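Local structure of putative ribose operon repressor (Burkholderia thailandensis, 3EGC) at residues Glu55-Phe60 against Asp78-Glu83; Tyr119-Gly124 against Ala154-Arg159; Asp175-Val180 against Met202-Val207. The protein is a putative transcriptional repressor of the LacI family that probably binds regulatory DNA, with a sugar-binding-type domain that may sense a small effector molecule. All blocks are in the same frame, centred on the assembly; numbering follows the deposited sequence.

All three contacts lie in the sugar-binding-type part of the chain and follow one another in series, so none nests in another and none crosses. In the N-terminal lobe, contact 1 closes a loop of 17 residues through strand 67-70 and joins helix 50-62 to helix 78-82. After strand 103-107 the chain passes to the C-terminal lobe, where contact 2 ties the end of helix 109-122 to the turn after helix 138-153, closing a 29-residue loop through strand 128-131. Contact 3 closes a 21-residue loop through strand 189-192 and brings helices 174-181 and 195-208 side by side. Contacts 2 and 3 have centres about 21 Å apart; contacts 1 and 2 flank the chain's centre.

Contact 1 (Glu55-Phe60 against Asp78-Glu83); sequences EAVGQF and DYLRTE
V57 meets Y79 and L80 through torsions that turn three side chains into one small apolar patch. V57 holds CG1 opposite its backbone N (chi1 165°) and CG2 beside that nitrogen, a setting that spreads both methyls toward helix 78-82. Y79 takes the less common setting, with CG between its backbone N and carbonyl carbon (chi1 79°), and this brings the ring edge to V57. The branch point V57 CB lies near the ring plane, 4.2 Å from Y79 CE1, and the two side chains approach at a slant. At the far end of the ring Y79 OH passes 3.6 Å from V57 CG2, a van der Waals contact; the hydroxyl finds its polar partner in E53, by a hydrogen bond to OE1. L80 arrives at about a right angle to V57. Its CD2 lies in the fork of the valine, 4.0 Å from V57 CG1 and 4.1 Å from V57 CG2, while L80 CG sits 3.9 Å above one face of the Y79 ring, displaced toward the rim. The tyrosine is thus lined on a face by its chain neighbour and at an edge by the opposing helix. No hydrogen bond joins the two segments. Helices 50-62 and 78-82 belong to successive beta-alpha-beta crossovers that share strand 67-70, part of the parallel sheet of the N-terminal lobe. V57 continues onto I14 of strand 10-15 and L68, L80 onto L70, and A56 rests on A44 of strand 40-45 and on R35 of the second subunit.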
# COMPACT_ATOMS: atom_id res chain seq x y z
N GLU A 55 23.69 1.37 -0.95
CA GLU A 55 24.04 0.16 -0.23
C GLU A 55 23.29 -1.06 -0.71
O GLU A 55 23.85 -2.19 -0.73
CB GLU A 55 23.81 0.32 1.29
CG GLU A 55 24.74 1.38 1.90
CD GLU A 55 24.55 1.62 3.40
OE1 GLU A 55 25.52 2.10 4.05
OE2 GLU A 55 23.43 1.36 3.92
N ALA A 56 22.02 -0.87 -1.06
CA ALA A 56 21.28 -1.98 -1.61
C ALA A 56 21.89 -2.41 -2.95
O ALA A 56 22.08 -3.62 -3.19
CB ALA A 56 19.84 -1.66 -1.74
N VAL A 57 22.24 -1.43 -3.80
CA VAL A 57 22.70 -1.73 -5.15
C VAL A 57 23.97 -2.61 -5.03
O VAL A 57 24.06 -3.65 -5.63
CB VAL A 57 23.02 -0.45 -6.00
CG1 VAL A 57 23.86 -0.83 -7.27
CG2 VAL A 57 21.73 0.28 -6.44
N GLY A 58 24.92 -2.17 -4.20
CA GLY A 58 26.16 -2.89 -3.92
C GLY A 58 25.92 -4.26 -3.29
O GLY A 58 26.50 -5.25 -3.68
N GLN A 59 24.98 -4.31 -2.37
CA GLN A 59 24.60 -5.56 -1.75
C GLN A 59 24.06 -6.55 -2.78
O GLN A 59 24.48 -7.73 -2.80
CB GLN A 59 23.59 -5.25 -0.67
CG GLN A 59 23.02 -6.44 0.01
CD GLN A 59 21.97 -6.03 0.98
OE1 GLN A 59 22.23 -5.21 1.87
NE2 GLN A 59 20.74 -6.56 0.81
N PHE A 60 23.18 -6.05 -3.65
CA PHE A 60 22.55 -6.88 -4.68
C PHE A 60 23.56 -7.31 -5.79
O PHE A 60 23.59 -8.48 -6.33
CB PHE A 60 21.27 -6.14 -5.26
CG PHE A 60 20.04 -6.19 -4.32
CD1 PHE A 60 20.08 -6.92 -3.11
CD2 PHE A 60 18.88 -5.56 -4.65
CE1 PHE A 60 18.99 -6.98 -2.28
CE2 PHE A 60 17.73 -5.64 -3.82
CZ PHE A 60 17.79 -6.34 -2.64
N ASP A 78 25.05 8.92 -10.60
CA ASP A 78 26.25 8.67 -11.37
C ASP A 78 27.06 7.48 -10.86
O ASP A 78 27.73 6.82 -11.65
CB ASP A 78 27.11 9.87 -11.39
N TYR A 79 27.01 7.21 -9.56
CA TYR A 79 27.67 6.07 -8.98
C TYR A 79 27.23 4.80 -9.67
O TYR A 79 27.95 3.80 -9.67
CB TYR A 79 27.37 5.97 -7.46
CG TYR A 79 26.00 5.37 -7.12
CD1 TYR A 79 25.83 3.98 -6.96
CD2 TYR A 79 24.88 6.19 -6.98
CE1 TYR A 79 24.58 3.45 -6.64
CE2 TYR A 79 23.63 5.67 -6.67
CZ TYR A 79 23.48 4.31 -6.51
OH TYR A 79 22.23 3.80 -6.23
N LEU A 80 26.03 4.79 -10.25
CA LEU A 80 25.62 3.60 -10.98
C LEU A 80 26.52 3.39 -12.17
O LEU A 80 26.87 2.25 -12.56
CB LEU A 80 24.16 3.70 -11.43
CG LEU A 80 23.12 3.58 -10.31
CD1 LEU A 80 21.76 4.04 -10.76
CD2 LEU A 80 23.10 2.16 -9.78
N ARG A 81 26.87 4.49 -12.79
CA ARG A 81 27.55 4.38 -14.05
C ARG A 81 29.02 4.14 -13.82
O ARG A 81 29.67 3.64 -14.69
CB ARG A 81 27.30 5.63 -14.86
CG ARG A 81 28.46 6.55 -14.92
CD ARG A 81 28.51 7.01 -16.35
NE ARG A 81 27.88 8.30 -16.54
CZ ARG A 81 28.57 9.43 -16.70
NH1 ARG A 81 27.91 10.57 -16.90
NH2 ARG A 81 29.90 9.42 -16.66
N THR A 82 29.53 4.44 -12.62
CA THR A 82 30.96 4.25 -12.38
C THR A 82 31.29 3.04 -11.52
O THR A 82 32.42 2.59 -11.56
CB THR A 82 31.63 5.48 -11.77
OG1 THR A 82 31.12 5.72 -10.45
CG2 THR A 82 31.39 6.71 -12.67
N GLU A 83 30.33 2.53 -10.76
CA GLU A 83 30.57 1.45 -9.79
C GLU A 83 30.01 0.13 -10.25
O GLU A 83 29.94 -0.85 -9.47
CB GLU A 83 29.90 1.73 -8.46
CG GLU A 83 30.77 2.42 -7.45
CD GLU A 83 30.46 3.86 -7.36
OE1 GLU A 83 29.92 4.26 -6.29
OE2 GLU A 83 30.73 4.60 -8.36

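Contact 2 (Tyr119-Gly124 against Ala154-Arg159); sequences YLIARG and AGLPVR
No flat group takes part where I121 meets A154 and L156; this is a wholly aliphatic contact, and the Y119 ring is engaged away from it, edge-to-face with F271. I121 works with its longer branch. CG1 stands opposite the carbonyl carbon (chi1 -74°) and the chain runs on extended, which carries CD1 to A154 CB at 4.0 Å. The methylene behind it, I121 CG1, touches L156 CD1 at 3.9 Å, the isoleucine and leucine reaching toward each other tip to tip. One branched side chain therefore serves both a methyl close to the end of a helix and the leucine two residues farther along. Each segment contains a helix C-terminal turn of the Schellman type: G124 after helix 109-122 (phi 106°) and G155 after helix 138-153 (phi 70°), both glycines with positive phi. In the Rossmann-like C-terminal lobe these two helices stand before and after strand 128-131, so the contact fastens the end of one helix to the exit from the other. After the turn at G155, the L156 side chain points toward I121. M151 of helix 138-153 packs on both I121 and L156, and I128 of strand 128-131 touches I121. Nearby, R123 NE forms a salt bridge with E217 OE1, linking the helix end to strand 217-221.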
# COMPACT_ATOMS: atom_id res chain seq x y z
N TYR A 119 -10.06 19.37 -17.36
CA TYR A 119 -11.29 19.05 -16.72
C TYR A 119 -11.72 20.11 -15.69
O TYR A 119 -12.89 20.45 -15.62
CB TYR A 119 -11.17 17.69 -16.06
CG TYR A 119 -12.32 17.33 -15.15
CD1 TYR A 119 -13.42 16.69 -15.64
CD2 TYR A 119 -12.32 17.69 -13.84
CE1 TYR A 119 -14.49 16.32 -14.81
CE2 TYR A 119 -13.36 17.35 -13.01
CZ TYR A 119 -14.43 16.65 -13.51
OH TYR A 119 -15.48 16.34 -12.69
N LEU A 120 -10.78 20.59 -14.89
CA LEU A 120 -11.07 21.64 -13.92
C LEU A 120 -11.49 22.95 -14.59
O LEU A 120 -12.36 23.66 -14.10
CB LEU A 120 -9.87 21.86 -13.06
CG LEU A 120 -9.64 20.87 -11.94
CD1 LEU A 120 -8.30 21.21 -11.32
CD2 LEU A 120 -10.76 20.94 -10.93
N ILE A 121 -10.88 23.22 -15.73
CA ILE A 121 -11.10 24.45 -16.46
C ILE A 121 -12.47 24.35 -17.11
O ILE A 121 -13.25 25.27 -17.06
CB ILE A 121 -10.03 24.68 -17.54
CG1 ILE A 121 -8.70 25.11 -16.92
CG2 ILE A 121 -10.52 25.76 -18.54
CD1 ILE A 121 -7.45 24.87 -17.83
N ALA A 122 -12.78 23.17 -17.66
CA ALA A 122 -14.10 22.96 -18.25
C ALA A 122 -15.23 23.07 -17.21
O ALA A 122 -16.38 23.34 -17.57
CB ALA A 122 -14.16 21.65 -19.00
N ARG A 123 -14.89 22.92 -15.93
CA ARG A 123 -15.87 23.12 -14.87
C ARG A 123 -16.09 24.56 -14.52
O ARG A 123 -17.01 24.86 -13.77
CB ARG A 123 -15.48 22.36 -13.59
CG ARG A 123 -16.04 21.01 -13.54
CD ARG A 123 -15.40 20.18 -12.44
NE ARG A 123 -16.04 20.38 -11.14
CZ ARG A 123 -17.22 19.85 -10.81
NH1 ARG A 123 -17.92 19.15 -11.70
NH2 ARG A 123 -17.71 20.04 -9.59
N GLY A 124 -15.23 25.45 -15.01
CA GLY A 124 -15.33 26.85 -14.63
C GLY A 124 -14.29 27.38 -13.67
O GLY A 124 -14.45 28.49 -13.15
N ALA A 154 -5.64 27.50 -22.50
CA ALA A 154 -6.90 28.10 -22.15
C ALA A 154 -6.76 29.62 -22.00
O ALA A 154 -7.74 30.31 -21.77
CB ALA A 154 -7.45 27.47 -20.85
N GLY A 155 -5.54 30.11 -22.07
CA GLY A 155 -5.28 31.53 -21.92
C GLY A 155 -5.49 32.02 -20.52
O GLY A 155 -5.75 33.22 -20.31
N LEU A 156 -5.40 31.10 -19.56
CA LEU A 156 -5.45 31.44 -18.15
C LEU A 156 -4.06 31.62 -17.56
O LEU A 156 -3.26 30.69 -17.53
CB LEU A 156 -6.19 30.34 -17.38
CG LEU A 156 -7.71 30.21 -17.58
CD1 LEU A 156 -8.24 29.02 -16.81
CD2 LEU A 156 -8.47 31.50 -17.18
N PRO A 157 -3.79 32.82 -17.03
CA PRO A 157 -2.52 33.14 -16.36
C PRO A 157 -2.34 32.34 -15.07
O PRO A 157 -3.31 32.04 -14.39
CB PRO A 157 -2.66 34.64 -16.02
CG PRO A 157 -4.15 34.91 -16.00
CD PRO A 157 -4.79 33.91 -16.92
N VAL A 158 -1.10 32.03 -14.72
CA VAL A 158 -0.80 31.30 -13.51
C VAL A 158 0.13 32.07 -12.61
O VAL A 158 1.23 32.39 -12.99
CB VAL A 158 -0.18 29.91 -13.80
CG1 VAL A 158 0.70 29.97 -14.97
CG2 VAL A 158 0.59 29.39 -12.61
N ARG A 159 -0.32 32.36 -11.40
CA ARG A 159 0.54 32.98 -10.41
C ARG A 159 1.45 31.92 -9.79
O ARG A 159 0.94 30.90 -9.31
CB ARG A 159 -0.27 33.63 -9.29
CG ARG A 159 -0.74 35.04 -9.61
CD ARG A 159 -2.20 35.08 -9.93
NE ARG A 159 -2.99 35.76 -8.90
CZ ARG A 159 -3.19 37.08 -8.88
NH1 ARG A 159 -3.97 37.64 -7.96
NH2 ARG A 159 -2.62 37.86 -9.80

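Contact 3 (Asp175-Val180 against Met202-Val207); sequences DGAIKV and MQALNV
A204 CB is touched by two side chains of helix 174-181 at once: A177 CB at 3.5 Å and I178 CG1, also at 3.5 Å. Methyl against methyl is a close fit, and the isoleucine methylene lies close to the opposing backbone as well, I178 CG1 being 3.8 Å from A204 CA. Farther along, I178 CD1 lands 3.6 Å from V207 CG1, the two side chains meeting at about a right angle. V207 carries CG1 opposite its backbone N (chi1 160°), which turns this methyl to the isoleucine. With alanines on both helices the segment axes approach to 8.2 Å, at a signed crossing angle of -47°, and the backbones come nearest at I178 CA and A204 CA, 5.1 Å apart. Helix 174-181 precedes strand 189-192 and helix 195-208 follows it, as in successive beta-alpha-beta crossovers of the Rossmann-like C-terminal lobe. R174, at the start of the first helix, extends the interface by packing on Q203, A204 and V207. A hydrogen bond from Q203 NE2 to N172 OD1 adds a polar link beside the apolar seam, and L205 touches L181 of the first helix. Near the N-terminal end of segment 202-207, M202 and Q203 pack on F229 of the second subunit.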
# COMPACT_ATOMS: atom_id res chain seq x y z
N ASP A 175 2.02 21.68 4.17
CA ASP A 175 2.53 23.05 4.34
C ASP A 175 2.44 23.82 3.04
O ASP A 175 2.07 24.96 3.01
CB ASP A 175 3.97 23.06 4.91
CG ASP A 175 4.05 22.48 6.34
OD1 ASP A 175 5.17 22.16 6.76
OD2 ASP A 175 3.02 22.31 7.05
N GLY A 176 2.82 23.20 1.95
CA GLY A 176 2.71 23.82 0.66
C GLY A 176 1.25 24.18 0.36
O GLY A 176 0.97 25.27 -0.14
N ALA A 177 0.32 23.26 0.64
CA ALA A 177 -1.07 23.56 0.40
C ALA A 177 -1.52 24.74 1.28
O ALA A 177 -2.12 25.70 0.81
CB ALA A 177 -1.94 22.37 0.61
N ILE A 178 -1.22 24.64 2.57
CA ILE A 178 -1.55 25.68 3.52
C ILE A 178 -1.04 27.07 2.99
O ILE A 178 -1.77 28.10 3.04
CB ILE A 178 -0.97 25.38 4.91
CG1 ILE A 178 -1.79 24.31 5.61
CG2 ILE A 178 -0.92 26.65 5.75
CD1 ILE A 178 -1.34 23.90 7.03
N LYS A 179 0.18 27.07 2.49
CA LYS A 179 0.74 28.25 1.88
C LYS A 179 0.05 28.77 0.62
O LYS A 179 -0.25 29.97 0.51
CB LYS A 179 2.24 28.11 1.64
CG LYS A 179 2.90 29.37 1.05
CD LYS A 179 4.37 29.17 0.91
CE LYS A 179 5.10 30.54 1.05
NZ LYS A 179 5.04 31.33 -0.24
N VAL A 180 -0.19 27.93 -0.36
CA VAL A 180 -0.88 28.46 -1.52
C VAL A 180 -2.36 28.82 -1.26
O VAL A 180 -2.87 29.71 -1.86
CB VAL A 180 -0.64 27.68 -2.84
CG1 VAL A 180 0.46 26.65 -2.69
CG2 VAL A 180 -1.94 27.14 -3.44
N MET A 202 -5.81 17.74 1.63
CA MET A 202 -6.99 17.52 2.48
C MET A 202 -6.71 17.99 3.92
O MET A 202 -7.52 18.61 4.52
CB MET A 202 -7.51 16.06 2.44
CG MET A 202 -8.12 15.59 1.06
SD MET A 202 -9.56 16.54 0.35
CE MET A 202 -10.81 16.06 1.54
N GLN A 203 -5.54 17.65 4.45
CA GLN A 203 -5.17 18.13 5.77
C GLN A 203 -5.15 19.64 5.83
O GLN A 203 -5.69 20.22 6.78
CB GLN A 203 -3.85 17.53 6.25
CG GLN A 203 -4.01 16.08 6.68
CD GLN A 203 -2.75 15.26 6.55
OE1 GLN A 203 -2.78 14.03 6.77
NE2 GLN A 203 -1.64 15.91 6.20
N ALA A 204 -4.54 20.28 4.84
CA ALA A 204 -4.52 21.75 4.81
C ALA A 204 -5.94 22.33 4.84
O ALA A 204 -6.21 23.24 5.57
CB ALA A 204 -3.75 22.28 3.61
N LEU A 205 -6.84 21.81 4.02
CA LEU A 205 -8.19 22.35 3.94
C LEU A 205 -8.77 22.58 5.33
O LEU A 205 -9.10 23.71 5.71
CB LEU A 205 -9.11 21.49 3.10
CG LEU A 205 -8.79 21.58 1.59
CD1 LEU A 205 -9.69 20.66 0.77
CD2 LEU A 205 -8.84 23.02 1.08
N ASN A 206 -8.83 21.52 6.12
CA ASN A 206 -9.41 21.71 7.42
C ASN A 206 -8.54 22.29 8.53
O ASN A 206 -9.06 22.71 9.56
CB ASN A 206 -10.37 20.56 7.80
CG ASN A 206 -9.70 19.32 8.27
OD1 ASN A 206 -10.12 18.20 7.89
ND2 ASN A 206 -8.73 19.47 9.17
N VAL A 207 -7.24 22.40 8.30
CA VAL A 207 -6.41 23.27 9.10
C VAL A 207 -6.86 24.74 8.85
O VAL A 207 -7.00 25.52 9.77
CB VAL A 207 -4.93 23.13 8.75
CG1 VAL A 207 -4.18 24.34 9.21
CG2 VAL A 207 -4.33 21.88 9.38